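Local coordinates for protein 3-phosphoshikimate 1-carboxyvinyltransferase (Streptomyces sviceus, PDB 7M0O) that probably catalyses transfer of the enolpyruvyl group of phosphoenolpyruvate to the 5-hydroxyl of shikimate 3-phosphate, the sixth step of the chorismate pathway, at residues Leu15-Ala20 and Arg192-Glu197; Gly47-Arg52 and Gln58-Pro63; Ser227-Ala232 and Ala402-Gly407; Ile368-Ala373 and Pro395-Ala400. All coordinates share one frame; numbering follows the deposited sequence.

Interaction 1: residues Leu15-Ala20 and Arg192-Glu197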
loop_
_atom_site.group_PDB
_atom_site.type_symbol
_atom_site.label_atom_id
_atom_site.label_comp_id
_atom_site.label_asym_id
_atom_site.label_seq_id
_atom_site.Cartn_x
_atom_site.Cartn_y
_atom_site.Cartn_z
ATOM N N LEU A 15 9.502 -7.668 3.523
ATOM C CA LEU A 15 9.711 -9.069 3.903
ATOM C C LEU A 15 10.583 -9.791 2.882
ATOM O O LEU A 15 11.455 -10.593 3.250
ATOM C CB LEU A 15 8.368 -9.791 4.042
ATOM C CG LEU A 15 7.570 -9.493 5.301
ATOM C CD1 LEU A 15 6.171 -10.081 5.208
ATOM C CD2 LEU A 15 8.289 -10.059 6.483
ATOM N N PHE A 16 10.342 -9.536 1.594
ATOM C CA PHE A 16 11.197 -10.090 0.548
ATOM C C PHE A 16 12.637 -9.638 0.730
ATOM O O PHE A 16 13.569 -10.450 0.689
ATOM C CB PHE A 16 10.662 -9.669 -0.825
ATOM C CG PHE A 16 11.396 -10.287 -1.998
ATOM C CD1 PHE A 16 12.712 -9.918 -2.293
ATOM C CD2 PHE A 16 10.765 -11.205 -2.830
ATOM C CE1 PHE A 16 13.399 -10.473 -3.380
ATOM C CE2 PHE A 16 11.447 -11.765 -3.930
ATOM C CZ PHE A 16 12.759 -11.392 -4.198
ATOM N N LEU A 17 12.840 -8.328 0.877
ATOM C CA LEU A 17 14.192 -7.790 1.006
ATOM C C LEU A 17 14.895 -8.336 2.248
ATOM O O LEU A 17 16.093 -8.667 2.196
ATOM C CB LEU A 17 14.122 -6.265 1.022
ATOM C CG LEU A 17 13.643 -5.692 -0.316
ATOM C CD1 LEU A 17 13.125 -4.267 -0.195
ATOM C CD2 LEU A 17 14.804 -5.730 -1.306
ATOM N N ALA A 18 14.166 -8.447 3.372
ATOM C CA ALA A 18 14.753 -8.991 4.597
ATOM C C ALA A 18 15.186 -10.438 4.404
ATOM O O ALA A 18 16.213 -10.861 4.941
ATOM C CB ALA A 18 13.767 -8.895 5.766
ATOM N N ALA A 19 14.393 -11.218 3.668
ATOM C CA ALA A 19 14.754 -12.602 3.389
ATOM C C ALA A 19 15.982 -12.708 2.494
ATOM O O ALA A 19 16.785 -13.636 2.654
ATOM C CB ALA A 19 13.575 -13.312 2.731
ATOM N N ALA A 20 16.122 -11.807 1.520
ATOM C CA ALA A 20 17.100 -11.996 0.453
ATOM C C ALA A 20 18.443 -11.325 0.733
ATOM O O ALA A 20 19.428 -11.651 0.061
ATOM C CB ALA A 20 16.532 -11.481 -0.879
ATOM N N ARG A 192 16.865 0.734 -2.815
ATOM C CA ARG A 192 17.992 1.616 -2.495
ATOM C C ARG A 192 18.329 1.556 -1.013
ATOM O O ARG A 192 19.510 1.562 -0.641
ATOM C CB ARG A 192 17.694 3.061 -2.920
ATOM C CG ARG A 192 17.806 3.318 -4.415
ATOM C CD ARG A 192 17.811 4.814 -4.749
ATOM N NE ARG A 192 16.489 5.416 -4.598
ATOM C CZ ARG A 192 15.578 5.484 -5.566
ATOM N NH1 ARG A 192 15.840 4.980 -6.767
ATOM N NH2 ARG A 192 14.401 6.053 -5.336
ATOM N N ALA A 193 17.311 1.476 -0.147
ATOM C CA ALA A 193 17.565 1.329 1.281
ATOM C C ALA A 193 18.281 0.024 1.598
ATOM O O ALA A 193 18.976 -0.068 2.617
ATOM C CB ALA A 193 16.256 1.418 2.068
ATOM N N PHE A 194 18.148 -0.977 0.734
ATOM C CA PHE A 194 18.856 -2.236 0.880
ATOM C C PHE A 194 20.066 -2.324 -0.053
ATOM O O PHE A 194 20.525 -3.425 -0.368
ATOM C CB PHE A 194 17.877 -3.399 0.661
ATOM C CG PHE A 194 16.976 -3.661 1.847
ATOM C CD1 PHE A 194 17.289 -4.666 2.767
ATOM C CD2 PHE A 194 15.842 -2.906 2.055
ATOM C CE1 PHE A 194 16.480 -4.900 3.871
ATOM C CE2 PHE A 194 15.017 -3.140 3.153
ATOM C CZ PHE A 194 15.325 -4.134 4.059
ATOM N N GLY A 195 20.562 -1.184 -0.522
ATOM C CA GLY A 195 21.876 -1.106 -1.140
ATOM C C GLY A 195 21.949 -1.335 -2.630
ATOM O O GLY A 195 23.042 -1.618 -3.142
ATOM N N VAL A 196 20.845 -1.192 -3.362
ATOM C CA VAL A 196 20.827 -1.460 -4.795
ATOM C C VAL A 196 20.233 -0.267 -5.531
ATOM O O VAL A 196 19.119 0.159 -5.225
ATOM C CB VAL A 196 20.035 -2.733 -5.129
ATOM C CG1 VAL A 196 19.799 -2.780 -6.614
ATOM C CG2 VAL A 196 20.802 -3.964 -4.655
ATOM N N GLU A 197 20.969 0.257 -6.513
ATOM C CA GLU A 197 20.477 1.314 -7.391
ATOM C C GLU A 197 19.989 0.717 -8.711
ATOM O O GLU A 197 20.736 0.004 -9.391
ATOM C CB GLU A 197 21.576 2.350 -7.661
ATOM C CG GLU A 197 21.829 3.313 -6.518
ATOM C CD GLU A 197 20.849 4.479 -6.519
ATOM O OE1 GLU A 197 20.954 5.346 -5.623
ATOM O OE2 GLU A 197 19.971 4.526 -7.411
#

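Interaction 2: residues Gly47-Arg52 and Gln58-Pro63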
loop_
_atom_site.group_PDB
_atom_site.type_symbol
_atom_site.label_atom_id
_atom_site.label_comp_id
_atom_site.label_asym_id
_atom_site.label_seq_id
_atom_site.Cartn_x
_atom_site.Cartn_y
_atom_site.Cartn_z
ATOM N N GLY A 47 13.313 -22.687 5.687
ATOM C CA GLY A 47 14.571 -22.722 6.400
ATOM C C GLY A 47 15.181 -21.382 6.728
ATOM O O GLY A 47 16.369 -21.331 7.071
ATOM N N TYR A 48 14.428 -20.296 6.605
ATOM C CA TYR A 48 14.889 -19.005 7.084
ATOM C C TYR A 48 14.600 -18.862 8.576
ATOM O O TYR A 48 13.620 -19.398 9.096
ATOM C CB TYR A 48 14.202 -17.860 6.330
ATOM C CG TYR A 48 14.440 -17.770 4.828
ATOM C CD1 TYR A 48 13.846 -18.669 3.949
ATOM C CD2 TYR A 48 15.194 -16.738 4.290
ATOM C CE1 TYR A 48 14.027 -18.575 2.576
ATOM C CE2 TYR A 48 15.390 -16.632 2.912
ATOM C CZ TYR A 48 14.801 -17.557 2.061
ATOM O OH TYR A 48 14.963 -17.474 0.693
ATOM N N ARG A 49 15.473 -18.131 9.262
ATOM C CA ARG A 49 15.284 -17.820 10.674
ATOM C C ARG A 49 14.511 -16.515 10.784
ATOM O O ARG A 49 14.986 -15.476 10.318
ATOM C CB ARG A 49 16.624 -17.687 11.388
ATOM C CG ARG A 49 17.476 -18.946 11.393
ATOM C CD ARG A 49 18.694 -18.735 12.279
ATOM N NE ARG A 49 18.307 -18.307 13.630
ATOM C CZ ARG A 49 18.514 -17.085 14.132
ATOM N NH1 ARG A 49 19.110 -16.151 13.404
ATOM N NH2 ARG A 49 18.131 -16.800 15.374
ATOM N N VAL A 50 13.339 -16.563 11.414
ATOM C CA VAL A 50 12.468 -15.403 11.572
ATOM C C VAL A 50 12.131 -15.270 13.049
ATOM O O VAL A 50 11.487 -16.157 13.623
ATOM C CB VAL A 50 11.183 -15.525 10.733
ATOM C CG1 VAL A 50 10.257 -14.329 10.983
ATOM C CG2 VAL A 50 11.528 -15.663 9.238
ATOM N N GLY A 51 12.550 -14.171 13.658
ATOM C CA GLY A 51 12.242 -13.864 15.055
ATOM C C GLY A 51 11.349 -12.649 15.129
ATOM O O GLY A 51 11.501 -11.702 14.348
ATOM N N ARG A 52 10.386 -12.670 16.051
ATOM C CA ARG A 52 9.402 -11.602 16.088
ATOM C C ARG A 52 9.128 -11.162 17.520
ATOM O O ARG A 52 9.206 -11.954 18.465
ATOM C CB ARG A 52 8.099 -12.026 15.399
ATOM C CG ARG A 52 8.273 -12.300 13.890
ATOM C CD ARG A 52 6.957 -12.612 13.209
ATOM N NE ARG A 52 6.383 -13.872 13.676
ATOM C CZ ARG A 52 5.177 -14.308 13.331
ATOM N NH1 ARG A 52 4.421 -13.583 12.520
ATOM N NH2 ARG A 52 4.722 -15.463 13.804
ATOM N N GLN A 58 12.686 -9.931 12.878
ATOM C CA GLN A 58 14.105 -10.117 12.616
ATOM C C GLN A 58 14.273 -11.278 11.644
ATOM O O GLN A 58 13.756 -12.372 11.895
ATOM C CB GLN A 58 14.829 -10.401 13.929
ATOM C CG GLN A 58 16.309 -10.297 13.890
ATOM C CD GLN A 58 16.848 -9.708 15.170
ATOM O OE1 GLN A 58 16.753 -8.505 15.398
ATOM N NE2 GLN A 58 17.388 -10.559 16.030
ATOM N N VAL A 59 14.961 -11.043 10.521
ATOM C CA VAL A 59 15.118 -12.064 9.480
ATOM C C VAL A 59 16.597 -12.208 9.145
ATOM O O VAL A 59 17.243 -11.229 8.765
ATOM C CB VAL A 59 14.324 -11.731 8.203
ATOM C CG1 VAL A 59 14.442 -12.875 7.180
ATOM C CG2 VAL A 59 12.848 -11.421 8.522
ATOM N N ASP A 60 17.124 -13.426 9.266
ATOM C CA ASP A 60 18.477 -13.729 8.801
ATOM C C ASP A 60 18.431 -13.918 7.294
ATOM O O ASP A 60 17.842 -14.889 6.806
ATOM C CB ASP A 60 19.011 -14.989 9.470
ATOM C CG ASP A 60 19.519 -14.737 10.859
ATOM O OD1 ASP A 60 18.978 -13.838 11.541
ATOM O OD2 ASP A 60 20.457 -15.451 11.273
ATOM N N GLY A 61 19.040 -13.000 6.549
ATOM C CA GLY A 61 18.948 -13.071 5.103
ATOM C C GLY A 61 19.711 -14.260 4.549
ATOM O O GLY A 61 20.696 -14.717 5.125
ATOM N N ARG A 62 19.234 -14.770 3.414
ATOM C CA ARG A 62 19.868 -15.888 2.718
ATOM C C ARG A 62 20.102 -15.478 1.274
ATOM O O ARG A 62 19.225 -15.644 0.414
ATOM C CB ARG A 62 19.036 -17.165 2.819
ATOM C CG ARG A 62 18.834 -17.625 4.254
ATOM C CD ARG A 62 18.236 -19.019 4.327
ATOM N NE ARG A 62 19.139 -20.000 3.717
ATOM C CZ ARG A 62 20.161 -20.574 4.352
ATOM N NH1 ARG A 62 20.408 -20.297 5.634
ATOM N NH2 ARG A 62 20.935 -21.433 3.711
ATOM N N PRO A 63 21.287 -14.944 0.968
ATOM C CA PRO A 63 21.567 -14.495 -0.403
ATOM C C PRO A 63 21.436 -15.586 -1.457
ATOM O O PRO A 63 21.203 -15.252 -2.624
ATOM C CB PRO A 63 23.008 -13.964 -0.309
ATOM C CG PRO A 63 23.184 -13.595 1.122
ATOM C CD PRO A 63 22.379 -14.607 1.900
HETATM O O HOH W 1 16.443 -15.560 -0.231
HETATM O O HOH W 2 17.736 -17.306 7.593
HETATM O O HOH W 3 16.348 -14.045 12.786
#

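Interaction 3: residues Ser227-Ala232 and Ala402-Gly407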
loop_
_atom_site.group_PDB
_atom_site.type_symbol
_atom_site.label_atom_id
_atom_site.label_comp_id
_atom_site.label_asym_id
_atom_site.label_seq_id
_atom_site.Cartn_x
_atom_site.Cartn_y
_atom_site.Cartn_z
ATOM N N SER A 227 -4.807 9.883 6.507
ATOM C CA SER A 227 -5.405 11.145 6.083
ATOM C C SER A 227 -6.659 11.454 6.879
ATOM O O SER A 227 -6.920 12.623 7.179
ATOM C CB SER A 227 -5.729 11.122 4.575
ATOM O OG SER A 227 -6.870 10.345 4.240
ATOM N N TYR A 228 -7.424 10.421 7.268
ATOM C CA TYR A 228 -8.660 10.662 8.004
ATOM C C TYR A 228 -8.374 11.174 9.403
ATOM O O TYR A 228 -9.119 12.014 9.917
ATOM C CB TYR A 228 -9.508 9.378 8.072
ATOM C CG TYR A 228 -9.628 8.761 6.711
ATOM C CD1 TYR A 228 -10.427 9.353 5.736
ATOM C CD2 TYR A 228 -8.894 7.628 6.377
ATOM C CE1 TYR A 228 -10.507 8.816 4.468
ATOM C CE2 TYR A 228 -8.971 7.084 5.101
ATOM C CZ TYR A 228 -9.768 7.689 4.162
ATOM O OH TYR A 228 -9.824 7.158 2.899
ATOM N N PHE A 229 -7.278 10.718 10.011
ATOM C CA PHE A 229 -6.966 11.142 11.367
ATOM C C PHE A 229 -6.339 12.537 11.353
ATOM O O PHE A 229 -6.686 13.382 12.185
ATOM C CB PHE A 229 -6.084 10.073 12.038
ATOM C CG PHE A 229 -6.792 8.739 12.208
ATOM C CD1 PHE A 229 -7.357 8.382 13.422
ATOM C CD2 PHE A 229 -6.963 7.886 11.129
ATOM C CE1 PHE A 229 -8.048 7.175 13.566
ATOM C CE2 PHE A 229 -7.667 6.703 11.255
ATOM C CZ PHE A 229 -8.210 6.341 12.487
ATOM N N PHE A 230 -5.504 12.819 10.347
ATOM C CA PHE A 230 -4.991 14.170 10.138
ATOM C C PHE A 230 -6.132 15.166 9.889
ATOM O O PHE A 230 -6.117 16.281 10.420
ATOM C CB PHE A 230 -4.016 14.189 8.956
ATOM C CG PHE A 230 -2.659 13.553 9.217
ATOM C CD1 PHE A 230 -2.003 13.684 10.432
ATOM C CD2 PHE A 230 -2.026 12.867 8.204
ATOM C CE1 PHE A 230 -0.732 13.106 10.621
ATOM C CE2 PHE A 230 -0.760 12.299 8.380
ATOM C CZ PHE A 230 -0.120 12.424 9.586
ATOM N N ALA A 231 -7.114 14.792 9.053
ATOM C CA ALA A 231 -8.248 15.675 8.760
ATOM C C ALA A 231 -9.085 15.970 10.002
ATOM O O ALA A 231 -9.534 17.111 10.202
ATOM C CB ALA A 231 -9.135 15.054 7.682
ATOM N N ALA A 232 -9.336 14.952 10.823
ATOM C CA ALA A 232 -10.071 15.158 12.073
ATOM C C ALA A 232 -9.388 16.210 12.946
ATOM O O ALA A 232 -10.054 17.070 13.546
ATOM C CB ALA A 232 -10.191 13.829 12.825
ATOM N N ALA A 402 -13.186 5.702 16.835
ATOM C CA ALA A 402 -13.897 5.912 18.088
ATOM C C ALA A 402 -12.947 6.393 19.178
ATOM O O ALA A 402 -13.296 7.277 19.970
ATOM C CB ALA A 402 -14.603 4.621 18.506
ATOM N N GLU A 403 -11.737 5.828 19.220
ATOM C CA GLU A 403 -10.730 6.231 20.196
ATOM C C GLU A 403 -10.277 7.666 19.961
ATOM O O GLU A 403 -10.103 8.433 20.918
ATOM C CB GLU A 403 -9.542 5.279 20.135
ATOM C CG GLU A 403 -8.463 5.548 21.166
ATOM C CD GLU A 403 -7.337 4.521 21.129
ATOM O OE1 GLU A 403 -6.988 4.035 20.033
ATOM O OE2 GLU A 403 -6.804 4.189 22.209
ATOM N N LEU A 404 -10.085 8.046 18.692
ATOM C CA LEU A 404 -9.766 9.437 18.386
ATOM C C LEU A 404 -10.875 10.366 18.871
ATOM O O LEU A 404 -10.606 11.420 19.464
ATOM C CB LEU A 404 -9.520 9.589 16.879
ATOM C CG LEU A 404 -9.239 11.017 16.380
ATOM C CD1 LEU A 404 -7.897 11.496 16.863
ATOM C CD2 LEU A 404 -9.312 11.067 14.873
ATOM N N ARG A 405 -12.132 9.969 18.655
ATOM C CA ARG A 405 -13.276 10.780 19.060
ATOM C C ARG A 405 -13.258 11.044 20.558
ATOM O O ARG A 405 -13.509 12.169 21.008
ATOM C CB ARG A 405 -14.573 10.067 18.682
ATOM C CG ARG A 405 -14.878 9.992 17.212
ATOM C CD ARG A 405 -16.285 9.441 17.036
ATOM N NE ARG A 405 -17.207 10.066 17.979
ATOM C CZ ARG A 405 -18.088 11.001 17.644
ATOM N NH1 ARG A 405 -18.172 11.411 16.385
ATOM N NH2 ARG A 405 -18.889 11.515 18.568
ATOM N N ARG A 406 -12.993 10.002 21.346
ATOM C CA ARG A 406 -12.964 10.148 22.797
ATOM C C ARG A 406 -11.789 11.002 23.261
ATOM O O ARG A 406 -11.886 11.666 24.299
ATOM C CB ARG A 406 -12.911 8.772 23.451
ATOM C CG ARG A 406 -14.179 7.968 23.215
ATOM C CD ARG A 406 -14.172 6.663 24.007
ATOM N NE ARG A 406 -13.185 5.710 23.518
ATOM C CZ ARG A 406 -13.416 4.809 22.567
ATOM N NH1 ARG A 406 -14.617 4.733 21.997
ATOM N NH2 ARG A 406 -12.446 3.973 22.195
ATOM N N GLY A 407 -10.678 10.984 22.529
ATOM C CA GLY A 407 -9.532 11.804 22.867
ATOM C C GLY A 407 -9.660 13.233 22.370
ATOM O O GLY A 407 -10.693 13.875 22.558
#

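Interaction 4: residues Ile368-Ala373 and Pro395-Ala400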
loop_
_atom_site.group_PDB
_atom_site.type_symbol
_atom_site.label_atom_id
_atom_site.label_comp_id
_atom_site.label_asym_id
_atom_site.label_seq_id
_atom_site.Cartn_x
_atom_site.Cartn_y
_atom_site.Cartn_z
ATOM N N ILE A 368 -15.201 6.244 0.999
ATOM C CA ILE A 368 -16.410 7.027 1.247
ATOM C C ILE A 368 -16.827 6.909 2.714
ATOM O O ILE A 368 -17.185 7.905 3.353
ATOM C CB ILE A 368 -17.545 6.607 0.288
ATOM C CG1 ILE A 368 -17.134 6.810 -1.172
ATOM C CG2 ILE A 368 -18.844 7.381 0.599
ATOM C CD1 ILE A 368 -16.760 8.260 -1.532
ATOM N N VAL A 369 -16.772 5.699 3.283
ATOM C CA VAL A 369 -17.147 5.525 4.687
ATOM C C VAL A 369 -16.157 6.240 5.602
ATOM O O VAL A 369 -16.546 6.972 6.518
ATOM C CB VAL A 369 -17.253 4.026 5.035
ATOM C CG1 VAL A 369 -17.442 3.851 6.558
ATOM C CG2 VAL A 369 -18.420 3.412 4.291
ATOM N N MET A 370 -14.856 6.034 5.376
ATOM C CA MET A 370 -13.880 6.633 6.280
ATOM C C MET A 370 -13.907 8.154 6.189
ATOM O O MET A 370 -13.763 8.846 7.202
ATOM C CB MET A 370 -12.486 6.071 5.991
ATOM C CG MET A 370 -12.363 4.605 6.427
ATOM S SD MET A 370 -10.710 3.887 6.365
ATOM C CE MET A 370 -10.489 3.661 4.620
ATOM N N SER A 371 -14.108 8.695 4.987
ATOM C CA SER A 371 -14.128 10.150 4.837
ATOM C C SER A 371 -15.304 10.781 5.572
ATOM O O SER A 371 -15.115 11.744 6.319
ATOM C CB SER A 371 -14.158 10.539 3.360
ATOM O OG SER A 371 -12.964 10.175 2.721
ATOM N N PHE A 372 -16.526 10.250 5.383
ATOM C CA PHE A 372 -17.687 10.872 6.006
ATOM C C PHE A 372 -17.800 10.549 7.489
ATOM O O PHE A 372 -18.539 11.247 8.203
ATOM C CB PHE A 372 -18.972 10.490 5.251
ATOM C CG PHE A 372 -19.105 11.218 3.936
ATOM C CD1 PHE A 372 -19.539 12.540 3.900
ATOM C CD2 PHE A 372 -18.727 10.612 2.755
ATOM C CE1 PHE A 372 -19.621 13.228 2.703
ATOM C CE2 PHE A 372 -18.802 11.294 1.541
ATOM C CZ PHE A 372 -19.253 12.601 1.514
ATOM N N ALA A 373 -17.035 9.571 7.978
ATOM C CA ALA A 373 -16.865 9.450 9.420
ATOM C C ALA A 373 -16.269 10.726 10.004
ATOM O O ALA A 373 -16.629 11.133 11.113
ATOM C CB ALA A 373 -15.987 8.237 9.753
ATOM N N PRO A 395 -9.287 -3.115 8.927
ATOM C CA PRO A 395 -10.363 -3.798 9.664
ATOM C C PRO A 395 -10.719 -3.119 10.975
ATOM O O PRO A 395 -11.895 -3.106 11.349
ATOM C CB PRO A 395 -9.790 -5.207 9.885
ATOM C CG PRO A 395 -8.818 -5.388 8.754
ATOM C CD PRO A 395 -8.195 -4.033 8.559
ATOM N N GLY A 396 -9.756 -2.525 11.665
ATOM C CA GLY A 396 -10.051 -1.879 12.928
ATOM C C GLY A 396 -10.369 -0.397 12.837
ATOM O O GLY A 396 -10.279 0.301 13.848
ATOM N N PHE A 397 -10.787 0.100 11.666
ATOM C CA PHE A 397 -10.960 1.547 11.512
ATOM C C PHE A 397 -11.975 2.115 12.500
ATOM O O PHE A 397 -11.767 3.192 13.072
ATOM C CB PHE A 397 -11.400 1.916 10.091
ATOM C CG PHE A 397 -11.884 3.342 9.986
ATOM C CD1 PHE A 397 -10.982 4.389 9.861
ATOM C CD2 PHE A 397 -13.244 3.649 10.091
ATOM C CE1 PHE A 397 -11.432 5.725 9.769
ATOM C CE2 PHE A 397 -13.693 4.961 10.032
ATOM C CZ PHE A 397 -12.786 6.001 9.868
ATOM N N HIS A 398 -13.116 1.445 12.657
ATOM C CA HIS A 398 -14.157 2.032 13.495
ATOM C C HIS A 398 -13.730 2.102 14.950
ATOM O O HIS A 398 -14.138 3.024 15.662
ATOM C CB HIS A 398 -15.450 1.239 13.366
ATOM C CG HIS A 398 -16.087 1.358 12.022
ATOM N ND1 HIS A 398 -16.655 2.529 11.566
ATOM C CD2 HIS A 398 -16.237 0.453 11.029
ATOM C CE1 HIS A 398 -17.141 2.335 10.352
ATOM N NE2 HIS A 398 -16.907 1.082 10.006
ATOM N N GLU A 399 -12.902 1.154 15.398
ATOM C CA GLU A 399 -12.383 1.195 16.762
ATOM C C GLU A 399 -11.397 2.343 16.932
ATOM O O GLU A 399 -11.505 3.136 17.877
ATOM C CB GLU A 399 -11.722 -0.139 17.110
ATOM C CG GLU A 399 -12.662 -1.314 17.019
ATOM C CD GLU A 399 -11.960 -2.622 16.666
ATOM O OE1 GLU A 399 -10.712 -2.690 16.734
ATOM O OE2 GLU A 399 -12.672 -3.585 16.328
ATOM N N ALA A 400 -10.447 2.456 16.000
ATOM C CA ALA A 400 -9.441 3.514 16.063
ATOM C C ALA A 400 -10.076 4.895 16.006
ATOM O O ALA A 400 -9.647 5.809 16.714
ATOM C CB ALA A 400 -8.441 3.362 14.921
#

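Interaction 1: residues Leu15-Ala20 and Arg192-Glu197
Phe194 lays one face of its ring on the flank of Leu17, joining the Schellman-capped end of helix 182-193 to helix 8-20 in one lobe of the two-lobed EPSP synthase fold. The fit is nearly central: Leu17 CB lies 3.7 Å from the ring centroid of Phe194 and only 2° off the ring normal, a CH-pi contact that puts all six ring carbons at almost the same distance from it. With CG of Leu17 anti to the carbonyl carbon (chi1 -66°), the rest of the leucine runs past the middle of the ring toward its rim, and CD1 comes to rest 3.8 Å from Phe194 CD2. A branched aliphatic residue thus fills both the centre and one side of a flat surface. Gly195, whose positive phi suits glycine, is the C-prime residue of the Schellman motif, and its N bonds to Arg192 O where the helix ends. Thr25 of strand 24-28 also touches this ring, while Tyr212 packs on Leu17. Replacing Phe194 by an alanine would probably leave Leu17 without its aromatic platform and open a gap between the two helices. The ring's CE1 also lies 4.3 Å from Ala18 N.

Interaction 2: residues Gly47-Arg52 and Gln58-Pro63
Arg62 passes the ring of Tyr48 almost atom by atom, beside the beta hairpin of strands 50-52 and 56-60. Its CB lies 3.7 Å from Tyr48 CE2; CG follows near CD2 and CE2; CD then stands over the ring face, 4.0 Å from the centroid and 17° off the normal, in a CH-pi contact offset toward the rim. The chain bends about its CG-CD bond (chi3 62°), and the guanidinium ends nearly perpendicular to the ring, where NE bonds to Gly65 O beyond the hairpin. A long arginine suits this path, since its methylenes cover the aromatic while its polar end finds a carbonyl. Water 1 links Tyr48 OH to Arg62 O.

The strands run antiparallel. Gly51 and Gln58 form a hydrogen-bonded pair, Gly51 N to Gln58 O at 2.8 Å and Gln58 N to Gly51 O at 2.6 Å, and Asp60 N adds a bond of 3.1 Å to Arg49 O. Val50 and Val59, the neighbouring non-hydrogen-bonded pair, share the face turned to the helices.

Arg49 NH1 makes a salt bridge with Asp60 OD2 at 2.6 Å, in the guanidinium plane, though as a hydrogen bond it is weak (132° at the proton). An asparagine in place of Asp60 would probably leave the Arg49 charge without its mate. The chemistry implies that backbone bonds set the pairing, while the ion pair probably adds mainly electrostatic attraction.

Interaction 3: residues Ser227-Ala232 and Ala402-Gly407
The ring of Phe229 presents its CD1 corner to Leu404 CD2, which approaches it obliquely at 3.6 Å. Flat groups nearby are occupied from within their own helices: Ser227 OG stands above the centre of the Tyr228 ring, and the Arg406 guanidinium lies with one face over Ala402 O and Glu403 N. The contact is helix against helix, bringing the C-terminal helix 397-406 onto helix 223-235 in the second lobe of the EPSP synthase fold.

Leucine suits the place because a single methyl does the work. CG of Leu404 is anti to the backbone N (chi1 177°), which sends the branch toward helix 223-235, so that CD2 reaches two residues one turn apart, Phe229 and Ala232. The small alanine allows close approach where the phenylalanine supplies bulk, and both are buried. Leu4 also packs on Phe229, and Leu377 on Ala232, so this apolar patch extends beyond the two helices. Tyr228 faces elsewhere, its OH hydrogen-bonded to NH1 of Arg367, a residue predicted to bind phosphoenolpyruvate. Across the helix pair, Leu404 CD2 approaches Ala232 CB to 3.5 Å.

Interaction 4: residues Ile368-Ala373 and Pro395-Ala400
Met370, in the middle of helix 366-375, and Phe397, at the start of helix 397-406, bring their CA atoms within 7.9 Å of each other, with Gly396 as the N-cap of the second helix. Phe397 has its CG anti to the backbone N (chi1 167°), which swings the ring toward the first helix, where Met370 lies across one of its faces. Met370 CG sits almost exactly above the middle of that ring, 3.5 Å from the centroid and 5° off the normal, as a CH-pi contact. The sulfur follows on the same face but nearer the rim: SD is 4.0 Å from the centroid and 3.5 Å from Phe397 CD1. An unbranched, flexible methionine suits this job, for it can spread methylene and sulfur over one ring.

Ala373, one turn further on, meets the same ring in its plane, its CB 3.9 Å from Phe397 CZ; a small methyl fits at this edge between the helices. Phe401 brings another ring up to Phe397, with the two planes about 20° apart. Beside this group, Val369 CG1 comes 4.1 Å from His398 CE1, the two side chains crossing at about a right angle. The NE2 of His398 is satisfied elsewhere, by Pro387 O. Tyr228 of helix 223-235 also packs on Met370, which lies next to Arg367, a predicted phosphoenolpyruvate-binding residue. The arrangement is a Met-aromatic contact joining two helices, in the immediate neighbourhood of that probable substrate site.

The four contacts fall into two pairs on the two lobes of the enzyme. Interactions 1 and 2 have centres 13 Å apart and touch, Ala19 O probably accepting a hydrogen bond from Arg62 N at 2.8 Å; interaction 2 is nested in the loop that interaction 1 closes. Interactions 3 and 4, with centres 10 Å apart, share helix 397-406, and interaction 4 is nested within interaction 3. The pairs follow one another along the chain, with centres 33 to 37 Å apart. Each pair thus ties together its own lobe. EPSP synthases bind substrates in the cleft between lobes, consistent with predicted binding residues lying near interactions 1, 3 and 4.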